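Local coordinates for protein UDP-glucose 6-dehydrogenase (Pyrobaculum islandicum, PDB 3VTF) that probably catalyses the two-step, NAD-dependent oxidation of UDP-glucose to UDP-glucuronate, and is seen here with UDP-glucose bound, at residues A[119-124]-A[152-157]; A[192-197]-A[203-208]; A[227-232]-A[290-295]. All blocks are in the same frame, centred on the assembly; numbering follows the deposited sequence.

Interaction 1. Residues A[119-124]-A[152-157]; sequences YVEAAA and EGLVAR
Val120, Glu121 and Ala124 meet Leu154 and Val155 in a largely apolar helix-helix contact, where helix 118-134 runs beside helix 151-160 on one face of the nucleotide-binding sheet. The axes of these two short segments approach to 8.9 Å and run in roughly the same direction, at 39° to each other. On the buried side, facing the sheet, the two valines cross at about a right angle, and Val120 CG1 presses on Val155 CG2 at 3.5 Å, tighter than a usual carbon contact. Val155 has CG1 anti to its backbone N (chi1 164°), which turns CG2 to Val120 and leaves CG1 near Ala124. The small CB of Ala124 lies 3.9 Å from Val155 O, so the backbones come close here. On the partly exposed side the chemistry changes. Glu121 is extended, and its aliphatic part and carboxylate carbon run across the end of Leu154, with Glu121 CD 3.8 Å from Leu154 CD1. The carboxylate itself is held within its own helix by a salt bridge from OE2 to Arg125. Beneath the interface Val155 rests on Val140 and Val142 of strand 139-142, while Val120 reaches Thr107, a predicted NAD-binding residue. Two successive crossovers of the parallel part of the sheet, 100-103 to 139-142 and 139-142 to 169-172, thus lay their helices side by side, as in a Rossmann-type dinucleotide-binding fold.

Interaction 2. Residues A[192-197]-A[203-208]; sequences IVIGAG and SFLLDV
Ile194 projects from strand 192-196 into the notch between Leu205 and Leu206 of helix 199-208, and these three side chains make the whole contact without any polar bond. The isoleucine divides its two branches between the leucines. With chi1 at -67°, CG1 lies anti to the carbonyl carbon and CG2 anti to the backbone N, which aims CG2 at Leu205 and the longer branch toward Leu206. The shorter one places Ile194 CG2 3.8 Å from Leu205 CD1. The longer one, carried outward by a nearly extended chi2 of 155°, brings Ile194 CD1 to 3.6 Å from Leu206 CD2 and also to 4.0 Å from Leu205 CB. Both leucines adopt almost the same conformation, CG beside the backbone N and the chain extended beyond it, yet they meet the isoleucine differently because consecutive positions point to different sides of a helix. Leu205 is directed at the strand and slides past Ile194 in the opposite sense; Leu206 leaves its helix to one side, and its CD2 end comes nearer, to meet the CD1 tip of the isoleucine. Leu205 continues inward onto Leu139 and Val141 of strand 139-142 and onto Phe102, while Leu206 also touches Lys216. On the other side of the strand, Val193 packs on Ala262 of the second subunit. Ile194 is bonded through its backbone to Leu217 and Met219 of strand 216-219, which completes the beta-alpha-beta unit 192-196, 199-208, 216-219. Seating a helix on its preceding strand through branched aliphatic side chains is characteristic of such a crossover.

Interaction 3. Residues A[227-232]-A[290-295]; sequences VKYASN and LAFIRF. With UPG (uridine-5'-diphosphate-glucose), chain B.
Tyr229 of helix 221-251 lies against Phe292 and Ala291 of helix 285-298, its ring nearly parallel to that of Phe292 but displaced so far that the two barely overlap. The planes differ by 13° and the centroids are 5.9 Å apart, so the closest touch involves the root of the tyrosine: Tyr229 CB meets Phe292 CD1 at 3.5 Å. The side chains slide past each other in opposite directions. Tyr229 has CG beside its backbone N, whereas in Phe292 it is anti to N (chi1 -169°). The offset lets the tyrosine's outer end pass Phe292 to reach the methyl of Ala291, with Tyr229 OH 4.1 Å from Ala291 CB. Leu248 of the second subunit also packs on Phe292. Away from this apolar interface, Lys228 and Asn232, one helical turn apart, converge on UDP-glucose. Lys228 NZ donates to the ligand O6' over 2.8 Å, and Asn232 ND2 reaches O6' at 2.9 Å in a fairly straight bond (167°). Lys228 NZ also donates a hydrogen bond to Asn232 OD1 (3.0 Å), from above the carbonyl plane and not on a lone pair, and another to Glu175 O. Asn232 ND2 has a further acceptor in Asp288, on the partner helix. Were Asn232 replaced by an alanine, O6' would probably lose one of its two donors here, Lys228 NZ its amide partner and Asp288 this hydrogen bond to helix 221-251. Two nitrogens gripping O6' fix the hydroxyl at the carbon to be oxidised, consistent with holding the sugar for hydride transfer to NAD.

How the interactions relate
All three contacts are buried and lack hydrogen bonds between their paired segments, but they serve different parts of the fold. Interactions 1 and 2 belong to the NAD-binding domain and both touch strand 139-142: Val140 and Val142 pack on interaction 1, Leu139 and Val141 on Leu205 of interaction 2, so their helices lie on opposite sides of one sheet. Interaction 1 joins helix to helix and has a partly exposed side where the stem of a glutamate crosses a leucine; interaction 2 joins helix to strand and is purely aliphatic. Interaction 3, in the central domain, adds aromatic rings and, on the ligand side of its first helix, a polar site. Interactions 2 and 3 reach the second subunit.

Interaction 1. Residues A[119-124]-A[152-157]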
loop_
_atom_site.group_PDB
_atom_site.type_symbol
_atom_site.label_atom_id
_atom_site.label_comp_id
_atom_site.label_asym_id
_atom_site.label_seq_id
_atom_site.Cartn_x
_atom_site.Cartn_y
_atom_site.Cartn_z
ATOM N N TYR A 119 -19.762 0.422 -24.721
ATOM C CA TYR A 119 -19.769 1.885 -24.910
ATOM C C TYR A 119 -18.503 2.360 -25.619
ATOM O O TYR A 119 -18.562 3.240 -26.516
ATOM C CB TYR A 119 -19.891 2.629 -23.525
ATOM C CG TYR A 119 -21.123 2.169 -22.711
ATOM C CD1 TYR A 119 -22.307 2.881 -22.811
ATOM C CD2 TYR A 119 -21.106 1.013 -21.932
ATOM C CE1 TYR A 119 -23.462 2.487 -22.129
ATOM C CE2 TYR A 119 -22.250 0.611 -21.276
ATOM C CZ TYR A 119 -23.433 1.338 -21.392
ATOM O OH TYR A 119 -24.583 0.940 -20.690
ATOM N N VAL A 120 -17.339 1.821 -25.177
ATOM C CA VAL A 120 -16.057 2.144 -25.839
ATOM C C VAL A 120 -16.072 1.645 -27.330
ATOM O O VAL A 120 -15.613 2.362 -28.222
ATOM C CB VAL A 120 -14.909 1.429 -25.066
ATOM C CG1 VAL A 120 -13.539 1.455 -25.832
ATOM C CG2 VAL A 120 -14.757 2.078 -23.637
ATOM N N GLU A 121 -16.619 0.442 -27.555
ATOM C CA GLU A 121 -16.608 -0.076 -28.941
ATOM C C GLU A 121 -17.445 0.830 -29.865
ATOM O O GLU A 121 -17.011 1.159 -30.957
ATOM C CB GLU A 121 -17.103 -1.533 -28.999
ATOM C CG GLU A 121 -17.247 -1.970 -30.467
ATOM C CD GLU A 121 -17.509 -3.431 -30.657
ATOM O OE1 GLU A 121 -17.662 -4.131 -29.666
ATOM O OE2 GLU A 121 -17.479 -3.884 -31.840
ATOM N N ALA A 122 -18.613 1.256 -29.413
ATOM C CA ALA A 122 -19.477 2.162 -30.229
ATOM C C ALA A 122 -18.829 3.473 -30.434
ATOM O O ALA A 122 -18.916 4.073 -31.523
ATOM C CB ALA A 122 -20.896 2.349 -29.608
ATOM N N ALA A 123 -18.085 3.988 -29.411
ATOM C CA ALA A 123 -17.466 5.281 -29.602
ATOM C C ALA A 123 -16.320 5.098 -30.623
ATOM O O ALA A 123 -16.097 5.977 -31.432
ATOM C CB ALA A 123 -16.854 5.754 -28.258
ATOM N N ALA A 124 -15.601 3.961 -30.564
ATOM C CA ALA A 124 -14.433 3.766 -31.460
ATOM C C ALA A 124 -15.014 3.683 -32.939
ATOM O O ALA A 124 -14.392 4.158 -33.883
ATOM C CB ALA A 124 -13.715 2.446 -31.165
ATOM N N GLU A 152 -5.089 -1.239 -28.460
ATOM C CA GLU A 152 -4.508 -1.695 -29.721
ATOM C C GLU A 152 -5.319 -2.845 -30.253
ATOM O O GLU A 152 -5.110 -3.248 -31.393
ATOM C CB GLU A 152 -3.075 -2.199 -29.471
ATOM C CG GLU A 152 -2.200 -0.975 -29.245
ATOM C CD GLU A 152 -0.809 -1.418 -28.929
ATOM O OE1 GLU A 152 -0.703 -2.180 -27.944
ATOM O OE2 GLU A 152 0.110 -1.000 -29.651
ATOM N N GLY A 153 -6.189 -3.433 -29.411
ATOM C CA GLY A 153 -7.053 -4.538 -29.889
ATOM C C GLY A 153 -8.411 -4.062 -30.331
ATOM O O GLY A 153 -8.536 -3.486 -31.411
ATOM N N LEU A 154 -9.408 -4.191 -29.452
ATOM C CA LEU A 154 -10.753 -3.804 -29.778
ATOM C C LEU A 154 -10.877 -2.401 -30.434
ATOM O O LEU A 154 -11.538 -2.247 -31.456
ATOM C CB LEU A 154 -11.614 -3.846 -28.490
ATOM C CG LEU A 154 -12.969 -3.105 -28.575
ATOM C CD1 LEU A 154 -13.829 -3.792 -29.619
ATOM C CD2 LEU A 154 -13.724 -3.099 -27.276
ATOM N N VAL A 155 -10.293 -1.352 -29.809
ATOM C CA VAL A 155 -10.500 0.039 -30.284
ATOM C C VAL A 155 -9.818 0.230 -31.661
ATOM O O VAL A 155 -10.510 0.692 -32.589
ATOM C CB VAL A 155 -9.931 1.077 -29.250
ATOM C CG1 VAL A 155 -9.755 2.475 -29.858
ATOM C CG2 VAL A 155 -10.803 1.114 -27.961
ATOM N N ALA A 156 -8.565 -0.200 -31.825
ATOM C CA ALA A 156 -7.898 -0.054 -33.137
ATOM C C ALA A 156 -8.657 -0.819 -34.199
ATOM O O ALA A 156 -8.754 -0.361 -35.334
ATOM C CB ALA A 156 -6.444 -0.502 -33.091
ATOM N N ARG A 157 -9.207 -1.956 -33.810
ATOM C CA ARG A 157 -9.954 -2.777 -34.813
ATOM C C ARG A 157 -11.279 -2.152 -35.184
ATOM O O ARG A 157 -11.611 -2.087 -36.348
ATOM C CB ARG A 157 -10.171 -4.211 -34.293
ATOM C CG ARG A 157 -10.900 -5.075 -35.298
ATOM C CD ARG A 157 -10.927 -6.554 -34.848
ATOM N NE ARG A 157 -11.422 -6.712 -33.475
ATOM C CZ ARG A 157 -12.713 -6.566 -33.133
ATOM N NH1 ARG A 157 -13.623 -6.199 -34.041
ATOM N NH2 ARG A 157 -13.107 -6.718 -31.862
#

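Interaction 2. Residues A[192-197]-A[203-208]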
loop_
_atom_site.group_PDB
_atom_site.type_symbol
_atom_site.label_atom_id
_atom_site.label_comp_id
_atom_site.label_asym_id
_atom_site.label_seq_id
_atom_site.Cartn_x
_atom_site.Cartn_y
_atom_site.Cartn_z
ATOM N N ILE A 192 1.347 12.400 -15.933
ATOM C CA ILE A 192 0.589 12.141 -17.166
ATOM C C ILE A 192 1.150 10.898 -17.797
ATOM O O ILE A 192 2.404 10.777 -17.988
ATOM C CB ILE A 192 0.741 13.371 -18.128
ATOM C CG1 ILE A 192 -0.072 14.527 -17.571
ATOM C CG2 ILE A 192 0.202 13.005 -19.532
ATOM C CD1 ILE A 192 0.278 15.862 -18.251
ATOM N N VAL A 193 0.290 9.898 -18.072
ATOM C CA VAL A 193 0.762 8.653 -18.603
ATOM C C VAL A 193 0.267 8.552 -20.055
ATOM O O VAL A 193 -0.946 8.659 -20.328
ATOM C CB VAL A 193 0.156 7.473 -17.798
ATOM C CG1 VAL A 193 0.537 6.134 -18.451
ATOM C CG2 VAL A 193 0.721 7.512 -16.362
ATOM N N ILE A 194 1.198 8.390 -20.975
ATOM C CA ILE A 194 0.880 8.308 -22.388
ATOM C C ILE A 194 1.338 6.954 -22.897
ATOM O O ILE A 194 2.516 6.705 -23.007
ATOM C CB ILE A 194 1.608 9.421 -23.176
ATOM C CG1 ILE A 194 1.074 10.796 -22.803
ATOM C CG2 ILE A 194 1.465 9.218 -24.670
ATOM C CD1 ILE A 194 2.058 11.909 -23.032
ATOM N N GLY A 195 0.401 6.078 -23.213
ATOM C CA GLY A 195 0.760 4.817 -23.817
ATOM C C GLY A 195 0.512 4.908 -25.303
ATOM O O GLY A 195 -0.568 4.613 -25.757
ATOM N N ALA A 196 1.544 5.297 -26.039
ATOM C CA ALA A 196 1.418 5.621 -27.446
ATOM C C ALA A 196 1.577 4.400 -28.313
ATOM O O ALA A 196 2.470 3.612 -28.102
ATOM C CB ALA A 196 2.430 6.677 -27.842
ATOM N N GLY A 197 0.694 4.255 -29.286
ATOM C CA GLY A 197 0.811 3.146 -30.211
ATOM C C GLY A 197 1.961 3.436 -31.204
ATOM O O GLY A 197 2.469 2.523 -31.786
ATOM N N SER A 203 4.330 12.075 -29.683
ATOM C CA SER A 203 4.660 13.497 -29.874
ATOM C C SER A 203 3.388 14.394 -29.881
ATOM O O SER A 203 3.368 15.536 -29.350
ATOM C CB SER A 203 5.464 13.574 -31.216
ATOM O OG SER A 203 5.527 14.924 -31.493
ATOM N N PHE A 204 2.285 13.902 -30.463
ATOM C CA PHE A 204 1.049 14.705 -30.482
ATOM C C PHE A 204 0.538 14.971 -29.046
ATOM O O PHE A 204 0.231 16.091 -28.672
ATOM C CB PHE A 204 -0.018 13.960 -31.252
ATOM C CG PHE A 204 -1.241 14.781 -31.527
ATOM C CD1 PHE A 204 -1.434 15.372 -32.787
ATOM C CD2 PHE A 204 -2.238 14.964 -30.527
ATOM C CE1 PHE A 204 -2.588 16.151 -33.030
ATOM C CE2 PHE A 204 -3.425 15.718 -30.799
ATOM C CZ PHE A 204 -3.586 16.306 -32.036
ATOM N N LEU A 205 0.510 13.933 -28.212
ATOM C CA LEU A 205 -0.015 14.134 -26.814
ATOM C C LEU A 205 0.964 14.941 -25.969
ATOM O O LEU A 205 0.560 15.704 -25.100
ATOM C CB LEU A 205 -0.298 12.738 -26.159
ATOM C CG LEU A 205 -1.501 12.058 -26.836
ATOM C CD1 LEU A 205 -1.680 10.611 -26.382
ATOM C CD2 LEU A 205 -2.714 12.843 -26.420
ATOM N N LEU A 206 2.267 14.783 -26.198
ATOM C CA LEU A 206 3.224 15.611 -25.430
ATOM C C LEU A 206 3.042 17.081 -25.782
ATOM O O LEU A 206 3.120 17.950 -24.933
ATOM C CB LEU A 206 4.654 15.200 -25.663
ATOM C CG LEU A 206 5.080 13.836 -25.183
ATOM C CD1 LEU A 206 6.474 13.374 -25.709
ATOM C CD2 LEU A 206 5.010 13.868 -23.671
ATOM N N ASP A 207 2.725 17.341 -27.041
ATOM C CA ASP A 207 2.302 18.701 -27.439
ATOM C C ASP A 207 1.013 19.172 -26.744
ATOM O O ASP A 207 0.911 20.298 -26.220
ATOM C CB ASP A 207 2.123 18.748 -28.971
ATOM C CG ASP A 207 1.803 20.144 -29.457
ATOM O OD1 ASP A 207 0.605 20.454 -29.728
ATOM O OD2 ASP A 207 2.752 20.945 -29.464
ATOM N N VAL A 208 -0.010 18.319 -26.760
ATOM C CA VAL A 208 -1.282 18.687 -26.130
ATOM C C VAL A 208 -1.027 19.095 -24.661
ATOM O O VAL A 208 -1.692 20.008 -24.148
ATOM C CB VAL A 208 -2.286 17.480 -26.193
ATOM C CG1 VAL A 208 -3.468 17.684 -25.222
ATOM C CG2 VAL A 208 -2.859 17.306 -27.588
#

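Interaction 3. Residues A[227-232]-A[290-295]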
loop_
_atom_site.group_PDB
_atom_site.type_symbol
_atom_site.label_atom_id
_atom_site.label_comp_id
_atom_site.label_asym_id
_atom_site.label_seq_id
_atom_site.Cartn_x
_atom_site.Cartn_y
_atom_site.Cartn_z
ATOM N N VAL A 227 -1.282 0.487 -15.645
ATOM C CA VAL A 227 -1.035 1.504 -14.595
ATOM C C VAL A 227 -2.308 1.957 -13.977
ATOM O O VAL A 227 -2.404 2.152 -12.762
ATOM C CB VAL A 227 -0.293 2.769 -15.183
ATOM C CG1 VAL A 227 -0.265 3.897 -14.166
ATOM C CG2 VAL A 227 1.149 2.430 -15.563
ATOM N N LYS A 228 -3.354 2.152 -14.789
ATOM C CA LYS A 228 -4.592 2.632 -14.247
ATOM C C LYS A 228 -5.224 1.630 -13.272
ATOM O O LYS A 228 -5.779 2.036 -12.155
ATOM C CB LYS A 228 -5.568 2.883 -15.386
ATOM C CG LYS A 228 -6.962 3.354 -14.986
ATOM C CD LYS A 228 -6.898 4.495 -13.964
ATOM C CE LYS A 228 -8.302 4.999 -13.672
ATOM N NZ LYS A 228 -8.246 5.886 -12.469
ATOM N N TYR A 229 -5.238 0.356 -13.670
ATOM C CA TYR A 229 -5.859 -0.651 -12.725
ATOM C C TYR A 229 -4.953 -0.840 -11.478
ATOM O O TYR A 229 -5.418 -0.949 -10.345
ATOM C CB TYR A 229 -5.970 -2.051 -13.413
ATOM C CG TYR A 229 -7.249 -2.110 -14.251
ATOM C CD1 TYR A 229 -8.494 -2.233 -13.638
ATOM C CD2 TYR A 229 -7.188 -1.907 -15.681
ATOM C CE1 TYR A 229 -9.691 -2.230 -14.398
ATOM C CE2 TYR A 229 -8.364 -1.867 -16.468
ATOM C CZ TYR A 229 -9.593 -2.080 -15.836
ATOM O OH TYR A 229 -10.731 -2.099 -16.602
ATOM N N ALA A 230 -3.642 -0.882 -11.695
ATOM C CA ALA A 230 -2.730 -1.068 -10.566
ATOM C C ALA A 230 -2.863 0.095 -9.576
ATOM O O ALA A 230 -2.814 -0.142 -8.343
ATOM C CB ALA A 230 -1.308 -1.283 -11.017
ATOM N N SER A 231 -3.027 1.320 -10.077
ATOM C CA SER A 231 -3.228 2.445 -9.197
ATOM C C SER A 231 -4.568 2.351 -8.454
ATOM O O SER A 231 -4.615 2.597 -7.252
ATOM C CB SER A 231 -3.142 3.805 -9.935
ATOM O OG SER A 231 -1.844 3.833 -10.597
ATOM N N ASN A 232 -5.673 2.165 -9.167
ATOM C CA ASN A 232 -6.980 2.193 -8.487
ATOM C C ASN A 232 -7.139 1.003 -7.529
ATOM O O ASN A 232 -7.696 1.154 -6.400
ATOM C CB ASN A 232 -8.152 2.126 -9.531
ATOM C CG ASN A 232 -8.618 3.553 -9.977
ATOM O OD1 ASN A 232 -7.851 4.490 -9.872
ATOM N ND2 ASN A 232 -9.806 3.682 -10.555
ATOM N N LEU A 290 -13.204 -5.363 -9.328
ATOM C CA LEU A 290 -13.882 -6.567 -9.834
ATOM C C LEU A 290 -13.409 -6.828 -11.301
ATOM O O LEU A 290 -13.076 -7.923 -11.642
ATOM C CB LEU A 290 -15.404 -6.318 -9.814
ATOM C CG LEU A 290 -16.257 -7.560 -10.292
ATOM C CD1 LEU A 290 -15.796 -8.754 -9.490
ATOM C CD2 LEU A 290 -17.752 -7.243 -10.024
ATOM N N ALA A 291 -13.370 -5.793 -12.140
ATOM C CA ALA A 291 -12.842 -5.985 -13.543
ATOM C C ALA A 291 -11.440 -6.517 -13.547
ATOM O O ALA A 291 -11.031 -7.351 -14.404
ATOM C CB ALA A 291 -12.988 -4.670 -14.399
ATOM N N PHE A 292 -10.607 -6.015 -12.607
ATOM C CA PHE A 292 -9.211 -6.485 -12.561
ATOM C C PHE A 292 -9.123 -7.930 -12.187
ATOM O O PHE A 292 -8.356 -8.725 -12.779
ATOM C CB PHE A 292 -8.430 -5.597 -11.518
ATOM C CG PHE A 292 -6.965 -5.777 -11.545
ATOM C CD1 PHE A 292 -6.221 -5.475 -12.708
ATOM C CD2 PHE A 292 -6.260 -6.133 -10.383
ATOM C CE1 PHE A 292 -4.815 -5.583 -12.733
ATOM C CE2 PHE A 292 -4.861 -6.291 -10.399
ATOM C CZ PHE A 292 -4.129 -5.977 -11.588
ATOM N N ILE A 293 -9.962 -8.324 -11.217
ATOM C CA ILE A 293 -9.971 -9.728 -10.804
ATOM C C ILE A 293 -10.404 -10.614 -12.027
ATOM O O ILE A 293 -9.790 -11.644 -12.280
ATOM C CB ILE A 293 -11.003 -9.899 -9.649
ATOM C CG1 ILE A 293 -10.432 -9.297 -8.343
ATOM C CG2 ILE A 293 -11.243 -11.404 -9.339
ATOM C CD1 ILE A 293 -11.546 -9.029 -7.257
ATOM N N ARG A 294 -11.513 -10.213 -12.656
ATOM C CA ARG A 294 -12.118 -11.010 -13.785
ATOM C C ARG A 294 -11.132 -11.066 -14.965
ATOM O O ARG A 294 -10.991 -12.094 -15.609
ATOM C CB ARG A 294 -13.386 -10.386 -14.252
ATOM C CG ARG A 294 -14.527 -10.529 -13.206
ATOM C CD ARG A 294 -14.902 -12.018 -12.987
ATOM N NE ARG A 294 -16.010 -12.055 -12.023
ATOM C CZ ARG A 294 -15.910 -12.520 -10.797
ATOM N NH1 ARG A 294 -14.779 -13.038 -10.358
ATOM N NH2 ARG A 294 -16.971 -12.458 -9.995
ATOM N N PHE A 295 -10.440 -9.958 -15.221
ATOM C CA PHE A 295 -9.438 -9.940 -16.296
ATOM C C PHE A 295 -8.296 -10.894 -15.973
ATOM O O PHE A 295 -7.899 -11.704 -16.819
ATOM C CB PHE A 295 -8.884 -8.467 -16.477
ATOM C CG PHE A 295 -7.871 -8.350 -17.601
ATOM C CD1 PHE A 295 -8.247 -8.604 -18.920
ATOM C CD2 PHE A 295 -6.559 -8.058 -17.328
ATOM C CE1 PHE A 295 -7.330 -8.479 -19.989
ATOM C CE2 PHE A 295 -5.630 -7.962 -18.350
ATOM C CZ PHE A 295 -6.005 -8.163 -19.698
HETATM N N1 UPG B . -12.423 6.136 0.903
HETATM C C2 UPG B . -12.267 5.416 2.125
HETATM N N3 UPG B . -11.170 5.617 2.858
HETATM C C4 UPG B . -10.169 6.456 2.394
HETATM C C5 UPG B . -10.270 7.180 1.155
HETATM C C6 UPG B . -11.438 6.941 0.404
HETATM O O2 UPG B . -13.159 4.613 2.547
HETATM O O4 UPG B . -9.113 6.575 3.102
HETATM C C1C UPG B . -13.660 5.825 0.150
HETATM C C2C UPG B . -14.405 7.107 -0.168
HETATM O O2C UPG B . -15.336 7.460 0.852
HETATM C C3C UPG B . -15.136 6.740 -1.479
HETATM C C4C UPG B . -14.189 5.762 -2.174
HETATM O O4C UPG B . -13.233 5.382 -1.159
HETATM O O3C UPG B . -16.318 5.958 -1.160
HETATM C C5C UPG B . -13.417 6.387 -3.361
HETATM O O5C UPG B . -12.979 7.689 -2.954
HETATM P PA UPG B . -12.124 8.651 -4.043
HETATM O O1A UPG B . -10.767 7.974 -4.421
HETATM O O2A UPG B . -12.217 10.119 -3.553
HETATM O O3A UPG B . -13.220 8.699 -5.222
HETATM P PB UPG B . -13.083 8.652 -6.856
HETATM O O1B UPG B . -13.629 9.953 -7.387
HETATM O O2B UPG B . -13.931 7.368 -7.033
HETATM O O3B UPG B . -11.559 8.607 -7.323
HETATM C "C1'" UPG B . -10.927 7.341 -7.687
HETATM C "C2'" UPG B . -9.431 7.564 -7.628
HETATM C "C3'" UPG B . -9.036 8.481 -8.811
HETATM C "C4'" UPG B . -9.514 7.797 -10.114
HETATM C "C5'" UPG B . -11.094 7.749 -10.081
HETATM C "C6'" UPG B . -11.787 7.057 -11.276
HETATM O "O2'" UPG B . -9.348 8.306 -6.350
HETATM O "O3'" UPG B . -7.628 8.608 -8.784
HETATM O "O4'" UPG B . -9.139 8.664 -11.206
HETATM O "O5'" UPG B . -11.354 6.857 -8.960
HETATM O "O6'" UPG B . -10.916 6.037 -11.823
#